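Local coordinates for protein homoserine O-acetyltransferase (Pseudomonas veronii, PDB 5EFZ) that hydrolyses ethyl acetate and related short acyl esters, serving as the acetyl esterase in the bacterial breakdown of methyl ketones such as 2-butanone, at residues H132-T136 with E137-I141; D126-S129 with A130-T133; D312-S315 with E316-M319; L191-A194 with I195-D198. All blocks are in the same frame, centred on the assembly; numbering follows the deposited sequence.

Contact 1: residues H132-T136 with E137-I141; sequences HTLLT and EYFGI
L134 swings CG to the side opposite its backbone N (chi1 172°) and so runs its isobutyl group alongside the ring of F139, whose own CG stands anti to the carbonyl carbon (chi1 -69°). The two side chains point the same way, and L134 CG comes 3.8 Å from F139 CE2. On the F139 ring sits the neighbouring tyrosine: Y138 CD2 lies above its centre, while F139 CD2 meets the Y138 ring at its edge, in plane. L135 sends CD2 to within 3.9 Å of I141 CD1.

The backbone widens here. L134 O accepts both Y138 N at 3.0 Å and F139 N at 3.3 Å, the latter nearly along the C=O axis, and I141 N reaches back six residues to L135 O at 2.9 Å. G140, with positive phi, turns the chain out of the helix, its N making a weak bond to T136 O.

L134, L135 and I141 press on V96 and I94 of strand 92-96, and F139 O takes a hydrogen bond from K58. This is a glycine-terminated helix end with a pi-type turn, on a helix packed against the central sheet of the alpha/beta-hydrolase fold.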
# COMPACT_ATOMS: atom_id res chain seq x y z
N HIS A 132 3.74 31.99 11.02
CA HIS A 132 4.68 32.84 11.72
C HIS A 132 4.17 34.29 11.76
O HIS A 132 4.31 34.98 12.79
CB HIS A 132 6.05 32.76 11.06
CG HIS A 132 7.08 33.65 11.71
ND1 HIS A 132 7.39 34.89 11.22
CD2 HIS A 132 7.88 33.45 12.78
CE1 HIS A 132 8.33 35.44 11.98
NE2 HIS A 132 8.64 34.59 12.94
N THR A 133 3.58 34.76 10.67
CA THR A 133 3.05 36.13 10.64
C THR A 133 1.87 36.24 11.61
O THR A 133 1.74 37.23 12.33
CB THR A 133 2.59 36.54 9.22
OG1 THR A 133 3.75 36.66 8.40
CG2 THR A 133 1.84 37.89 9.25
N LEU A 134 1.04 35.21 11.62
CA LEU A 134 -0.10 35.15 12.53
C LEU A 134 0.37 35.26 13.98
O LEU A 134 -0.14 36.07 14.76
CB LEU A 134 -0.85 33.83 12.33
CG LEU A 134 -1.96 33.57 13.35
CD1 LEU A 134 -3.16 34.46 13.11
CD2 LEU A 134 -2.34 32.08 13.31
N LEU A 135 1.35 34.45 14.34
CA LEU A 135 1.79 34.40 15.75
C LEU A 135 2.43 35.71 16.18
O LEU A 135 2.11 36.23 17.25
CB LEU A 135 2.75 33.23 15.96
CG LEU A 135 2.09 31.84 15.83
CD1 LEU A 135 3.17 30.76 15.74
CD2 LEU A 135 1.16 31.55 17.01
N THR A 136 3.33 36.25 15.38
CA THR A 136 4.05 37.46 15.83
C THR A 136 3.19 38.71 15.73
O THR A 136 3.19 39.53 16.63
CB THR A 136 5.33 37.67 15.03
OG1 THR A 136 5.01 37.72 13.63
CG2 THR A 136 6.32 36.52 15.30
N GLU A 137 2.47 38.87 14.62
CA GLU A 137 1.76 40.11 14.35
C GLU A 137 0.37 40.17 14.96
O GLU A 137 -0.09 41.22 15.34
CB GLU A 137 1.67 40.36 12.84
CG GLU A 137 3.03 40.44 12.17
CD GLU A 137 3.98 41.38 12.90
OE1 GLU A 137 3.73 42.61 12.86
OE2 GLU A 137 4.96 40.91 13.52
N TYR A 138 -0.31 39.04 15.06
CA TYR A 138 -1.67 39.04 15.63
C TYR A 138 -1.65 38.70 17.11
O TYR A 138 -2.26 39.40 17.90
CB TYR A 138 -2.59 38.08 14.86
CG TYR A 138 -4.00 38.04 15.43
CD1 TYR A 138 -4.95 39.01 15.08
CD2 TYR A 138 -4.38 37.06 16.34
CE1 TYR A 138 -6.23 38.99 15.62
CE2 TYR A 138 -5.65 37.03 16.88
CZ TYR A 138 -6.58 37.99 16.52
OH TYR A 138 -7.84 37.94 17.06
N PHE A 139 -0.92 37.66 17.50
CA PHE A 139 -0.91 37.28 18.91
C PHE A 139 0.22 37.91 19.74
O PHE A 139 0.15 37.90 20.97
CB PHE A 139 -0.81 35.76 19.04
CG PHE A 139 -2.03 35.00 18.60
CD1 PHE A 139 -3.15 34.94 19.40
CD2 PHE A 139 -2.03 34.33 17.39
CE1 PHE A 139 -4.27 34.23 19.01
CE2 PHE A 139 -3.15 33.61 16.97
CZ PHE A 139 -4.28 33.57 17.77
N GLY A 140 1.27 38.41 19.09
CA GLY A 140 2.39 39.00 19.82
C GLY A 140 3.28 37.92 20.43
O GLY A 140 4.06 38.16 21.37
N ILE A 141 3.18 36.72 19.88
CA ILE A 141 3.97 35.58 20.36
C ILE A 141 5.34 35.56 19.66
O ILE A 141 5.42 35.71 18.44
CB ILE A 141 3.21 34.27 20.13
CG1 ILE A 141 1.98 34.21 21.04
CG2 ILE A 141 4.10 33.02 20.34
CD1 ILE A 141 0.98 33.11 20.62

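Contact 2: residues D126-S129 with A130-T133; sequences DDVS and AQHT
Q131 folds its side chain back along the carbonyl of D127, one turn earlier. Its CG stands anti to its own carbonyl carbon (chi1 -71°) and lies 3.2 Å from D127 O; beyond CG the chain is extended, bringing NE2 to 3.8 Å from D127 CB. A water closes the loop, giving a hydrogen to D127 OD1 at 2.8 Å and accepting from Q131 NE2 at 3.0 Å. A second water clamps the next turn, donating to S129 O at 3.0 Å and bonding to H132 ND1 and T133 OG1. Beneath both runs regular helical bonding, as in Q131 N to D127 O at 2.8 Å.

The next shell fixes these polar ends. D127 forms a salt bridge through OD2 with K272 and accepts I99 N at OD1; the Q131 amide receives W160 NE1 at OE1 and donates from NE2 to Q156 OE1. Without that amide, as with an alanine here, W160 NE1 and Q156 OE1 would probably lose these mates and the first water be less firmly held. This is a regular helix turn whose polar residues bind helix 124-139 to helix 152-163 of the alpha/beta-hydrolase fold, with the Q131 side chain near, but not touching, the probable nucleophile elbow.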
# COMPACT_ATOMS: atom_id res chain seq x y z
N ASP A 126 4.80 27.99 2.64
CA ASP A 126 3.83 29.08 2.64
C ASP A 126 2.96 29.03 3.90
O ASP A 126 2.74 30.06 4.51
CB ASP A 126 2.94 29.03 1.38
CG ASP A 126 3.74 29.18 0.08
OD1 ASP A 126 4.62 30.07 0.01
OD2 ASP A 126 3.49 28.40 -0.88
N ASP A 127 2.47 27.85 4.29
CA ASP A 127 1.77 27.72 5.57
C ASP A 127 2.59 28.20 6.76
O ASP A 127 2.10 28.93 7.64
CB ASP A 127 1.38 26.26 5.82
CG ASP A 127 0.16 25.84 5.00
OD1 ASP A 127 -0.94 26.36 5.27
OD2 ASP A 127 0.29 24.98 4.10
N VAL A 128 3.85 27.80 6.81
CA VAL A 128 4.69 28.15 7.97
C VAL A 128 4.96 29.64 8.02
O VAL A 128 4.92 30.26 9.09
CB VAL A 128 5.98 27.31 7.96
CG1 VAL A 128 6.99 27.76 9.06
CG2 VAL A 128 5.57 25.82 8.19
N SER A 129 5.19 30.23 6.85
CA SER A 129 5.38 31.69 6.81
C SER A 129 4.11 32.43 7.26
O SER A 129 4.19 33.38 8.06
CB SER A 129 5.80 32.13 5.40
OG SER A 129 5.91 33.55 5.35
N ALA A 130 2.96 31.98 6.77
CA ALA A 130 1.68 32.56 7.19
C ALA A 130 1.44 32.39 8.70
O ALA A 130 1.01 33.34 9.37
CB ALA A 130 0.51 31.93 6.40
N GLN A 131 1.71 31.20 9.21
CA GLN A 131 1.59 30.95 10.67
C GLN A 131 2.52 31.83 11.49
O GLN A 131 2.16 32.33 12.58
CB GLN A 131 1.87 29.47 10.97
CG GLN A 131 0.74 28.53 10.47
CD GLN A 131 1.21 27.10 10.28
OE1 GLN A 131 2.27 26.72 10.75
NE2 GLN A 131 0.42 26.31 9.54
N HIS A 132 3.74 31.99 11.02
CA HIS A 132 4.68 32.84 11.72
C HIS A 132 4.17 34.29 11.76
O HIS A 132 4.31 34.98 12.79
CB HIS A 132 6.05 32.76 11.06
CG HIS A 132 7.08 33.65 11.71
ND1 HIS A 132 7.39 34.89 11.22
CD2 HIS A 132 7.88 33.45 12.78
CE1 HIS A 132 8.33 35.44 11.98
NE2 HIS A 132 8.64 34.59 12.94
N THR A 133 3.58 34.76 10.67
CA THR A 133 3.05 36.13 10.64
C THR A 133 1.87 36.24 11.61
O THR A 133 1.74 37.23 12.33
CB THR A 133 2.59 36.54 9.22
OG1 THR A 133 3.75 36.66 8.40
CG2 THR A 133 1.84 37.89 9.25
O HOH W 1 -1.78 27.33 7.77
O HOH W 2 6.42 35.35 8.45

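Contact 3: residues D312-S315 with E316-M319; sequences DCLS and EQKM. With EDO (1,2-ethanediol), chain M; EDO (1,2-ethanediol), chain H.
S315 and E316 sit at an odd spot: two 1,2-ethanediol molecules, probably from the crystallisation liquor, lie about the serine, one tied to E316 and the other to K318. The first gives the hydrogen of its O2 to E316 OE2 at 2.6 Å. The second takes a hydrogen from K318 NZ at its O1, 2.8 Å away.

S315 OG lies between its backbone N and carbonyl carbon (chi1 68°), which turns it back to D312 O at 2.8 Å. E316 N makes a weak, bent bond to C313 O, the same oxygen that receives Q317 N at 2.9 Å.

On the helix surface the extended K318 chain slants across L314. The leucine's CG packs 3.9 Å from K318 CE, while its CD1 lies 3.9 Å from Q317 OE1. The glutamine chain is bent at chi2, and its NE2 goes on to S323 OG.

The buried carboxylate of E316 is gripped by two backbone amides, A178 N at OE1 and R179 N at OE2. Replacing the carboxylate by a methyl, in an alanine, is likely to leave the two amides without this acceptor and that loop freer to shift.

R234 of the second subunit packs on D312 and S315. On the inner face C313 touches V299, its side chain about 7 Å from that of D305, probably an active-site residue. The helix belongs to a beta-alpha-beta unit, strand 296-300, helix 310-317 and strand 324-325, whose first connection carries that aspartate, the acid of the probable Ser-His-Asp triad.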
# COMPACT_ATOMS: atom_id res chain seq x y z
N ASP A 312 12.03 5.34 7.30
CA ASP A 312 12.06 6.70 6.74
C ASP A 312 12.38 7.73 7.84
O ASP A 312 13.24 8.60 7.68
CB ASP A 312 10.73 7.10 6.11
CG ASP A 312 10.43 6.39 4.78
OD1 ASP A 312 11.37 5.92 4.07
OD2 ASP A 312 9.23 6.29 4.44
N CYS A 313 11.70 7.60 8.98
CA CYS A 313 11.80 8.64 10.00
C CYS A 313 13.07 8.46 10.78
O CYS A 313 13.66 9.44 11.22
CB CYS A 313 10.59 8.63 10.95
SG CYS A 313 9.04 8.97 10.05
N LEU A 314 13.49 7.21 10.95
CA LEU A 314 14.76 6.98 11.64
C LEU A 314 15.92 7.64 10.87
O LEU A 314 16.83 8.23 11.48
CB LEU A 314 14.99 5.48 11.82
CG LEU A 314 16.30 5.10 12.52
CD1 LEU A 314 16.40 5.73 13.93
CD2 LEU A 314 16.46 3.60 12.57
N SER A 315 15.90 7.55 9.54
CA SER A 315 17.03 8.06 8.76
C SER A 315 17.13 9.57 8.91
O SER A 315 18.25 10.11 8.90
CB SER A 315 16.91 7.68 7.28
OG SER A 315 15.83 8.35 6.67
N GLU A 316 16.00 10.24 9.09
CA GLU A 316 16.00 11.70 9.33
C GLU A 316 16.39 12.03 10.78
O GLU A 316 17.13 13.00 11.04
CB GLU A 316 14.63 12.30 9.01
CG GLU A 316 14.27 12.20 7.52
CD GLU A 316 12.98 12.92 7.13
OE1 GLU A 316 12.10 13.19 8.00
OE2 GLU A 316 12.88 13.24 5.93
N GLN A 317 15.89 11.24 11.72
CA GLN A 317 16.19 11.51 13.14
C GLN A 317 17.69 11.51 13.41
O GLN A 317 18.21 12.31 14.19
CB GLN A 317 15.48 10.51 14.05
CG GLN A 317 15.67 10.84 15.55
CD GLN A 317 16.90 10.14 16.15
OE1 GLN A 317 17.26 9.05 15.71
NE2 GLN A 317 17.51 10.76 17.18
N LYS A 318 18.40 10.62 12.72
CA LYS A 318 19.85 10.53 12.87
C LYS A 318 20.56 11.80 12.49
O LYS A 318 21.70 12.00 12.91
CB LYS A 318 20.39 9.36 12.05
CG LYS A 318 19.96 7.99 12.59
CD LYS A 318 20.60 6.88 11.78
CE LYS A 318 20.13 5.50 12.22
NZ LYS A 318 20.57 4.49 11.19
N MET A 319 19.91 12.66 11.71
CA MET A 319 20.49 13.91 11.24
C MET A 319 20.08 15.15 12.06
O MET A 319 20.53 16.27 11.79
CB MET A 319 20.12 14.15 9.76
CG MET A 319 20.77 13.17 8.79
SD MET A 319 20.24 13.50 7.09
CE MET A 319 21.22 12.31 6.19
C1 EDO M . 12.41 10.03 4.03
O1 EDO M . 11.95 10.56 2.80
C2 EDO M . 13.87 10.44 4.22
O2 EDO M . 14.02 11.85 4.01
C1 EDO H . 17.69 4.06 8.68
O1 EDO H . 18.87 4.82 9.02
C2 EDO H . 17.92 2.59 8.99
O2 EDO H . 16.64 1.93 9.11

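Contact 4: residues L191-A194 with I195-D198; sequences LIEA and ITTD. With EDO (1,2-ethanediol), chain J.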
# COMPACT_ATOMS: atom_id res chain seq x y z
N LEU A 191 -3.52 8.81 -5.53
CA LEU A 191 -4.69 9.41 -4.85
C LEU A 191 -5.30 10.55 -5.64
O LEU A 191 -6.53 10.72 -5.69
CB LEU A 191 -4.32 9.93 -3.47
CG LEU A 191 -4.11 8.94 -2.33
CD1 LEU A 191 -3.58 9.74 -1.11
CD2 LEU A 191 -5.43 8.20 -2.00
N ILE A 192 -4.43 11.39 -6.19
CA ILE A 192 -4.88 12.51 -7.03
C ILE A 192 -5.61 11.99 -8.27
O ILE A 192 -6.69 12.49 -8.64
CB ILE A 192 -3.70 13.41 -7.45
CG1 ILE A 192 -3.19 14.21 -6.23
CG2 ILE A 192 -4.10 14.36 -8.61
CD1 ILE A 192 -1.78 14.88 -6.43
N GLU A 193 -5.03 10.99 -8.91
CA GLU A 193 -5.63 10.50 -10.16
C GLU A 193 -6.99 9.83 -9.90
O GLU A 193 -7.84 9.82 -10.78
CB GLU A 193 -4.67 9.57 -10.89
CG GLU A 193 -3.51 10.39 -11.47
CD GLU A 193 -2.39 9.58 -12.08
OE1 GLU A 193 -2.35 8.34 -11.88
OE2 GLU A 193 -1.53 10.21 -12.76
N ALA A 194 -7.18 9.28 -8.71
CA ALA A 194 -8.48 8.69 -8.38
C ALA A 194 -9.59 9.75 -8.55
O ALA A 194 -10.70 9.47 -9.02
CB ALA A 194 -8.47 8.16 -6.97
N ILE A 195 -9.26 10.97 -8.17
CA ILE A 195 -10.18 12.08 -8.31
C ILE A 195 -10.18 12.63 -9.72
O ILE A 195 -11.25 12.79 -10.31
CB ILE A 195 -9.83 13.19 -7.34
CG1 ILE A 195 -10.15 12.72 -5.91
CG2 ILE A 195 -10.60 14.46 -7.68
CD1 ILE A 195 -9.63 13.68 -4.84
N THR A 196 -9.00 12.92 -10.29
CA THR A 196 -8.99 13.67 -11.55
C THR A 196 -9.42 12.85 -12.74
O THR A 196 -9.87 13.41 -13.77
CB THR A 196 -7.60 14.28 -11.86
OG1 THR A 196 -6.66 13.23 -12.07
CG2 THR A 196 -7.11 15.20 -10.71
N THR A 197 -9.35 11.52 -12.63
CA THR A 197 -9.84 10.70 -13.75
C THR A 197 -11.36 10.48 -13.78
O THR A 197 -11.89 9.88 -14.71
CB THR A 197 -9.17 9.32 -13.75
OG1 THR A 197 -9.44 8.67 -12.51
CG2 THR A 197 -7.67 9.46 -13.94
N ASP A 198 -12.06 10.92 -12.74
CA ASP A 198 -13.52 10.91 -12.74
C ASP A 198 -13.99 11.95 -13.76
O ASP A 198 -13.66 13.13 -13.61
CB ASP A 198 -14.03 11.24 -11.33
CG ASP A 198 -15.55 11.11 -11.19
OD1 ASP A 198 -16.24 10.99 -12.21
OD2 ASP A 198 -16.03 11.14 -10.04
C1 EDO J . -11.98 14.72 -16.41
O1 EDO J . -11.87 13.79 -15.32
C2 EDO J . -11.93 16.14 -15.89
O2 EDO J . -10.58 16.61 -15.98
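T197 OG1 turns back one helical turn and donates to E193 O at only 2.6 Å, placed there by a chi1 of 58° that sets the hydroxyl between the backbone N and the carbonyl carbon. T197 N bonds to that same oxygen at 2.9 Å, and the two donors come from opposite faces of the carbonyl plane, so E193 O is gripped twice by one residue. T196 has nearly the same torsion (chi1 65°), yet its hydroxyl does different work: OG1 rests 3.5 Å from E193 CA, while CG2, anti to the carbonyl carbon, crosses I192 with its tip 3.8 Å from I192 CG2. T196 N bonds to I192 O at 2.9 Å, in the carbonyl plane; I195 N makes a weak bond to the same oxygen.

A194 O is buried and has no partner, and D198 N reaches I195 O at 3.2 Å. A 1,2-ethanediol molecule lies past the turn, its O1 2.6 Å from both T196 O and D198 O, with one proton to serve the two.

D198 is pinned by G215 N at OD2 and A200 N at OD1. Outside, E193 forms a salt bridge with K221 of the second subunit, and R218 of that subunit packs on T197. Within the chain L191 and A194 lean on helix 213-227, and I192 on helix 263-274, so this end of helix 182-196 is wedged between two helices and the dimer partner.

Contacts 1 and 2 are successive stretches of one helix, 124-139, sharing H132 and T133, with centres 10 Å apart. Contact 2 is the buried one, and its polar side chains are answered by other parts of the chain; contact 1 is partly buried, apolar towards the sheet and unwinding at its end. Contacts 3 and 4, also partly buried helix ends, lie far from these and 32 Å from each other between centres. Both touch the second subunit, contact 3 by packing and contact 4 also through a salt bridge. Contact 3 belongs to the sheet's crossover connections, whereas contact 4 packs mainly on two helices and nearby loops, on the opposite side of the chain's centre from contact 1.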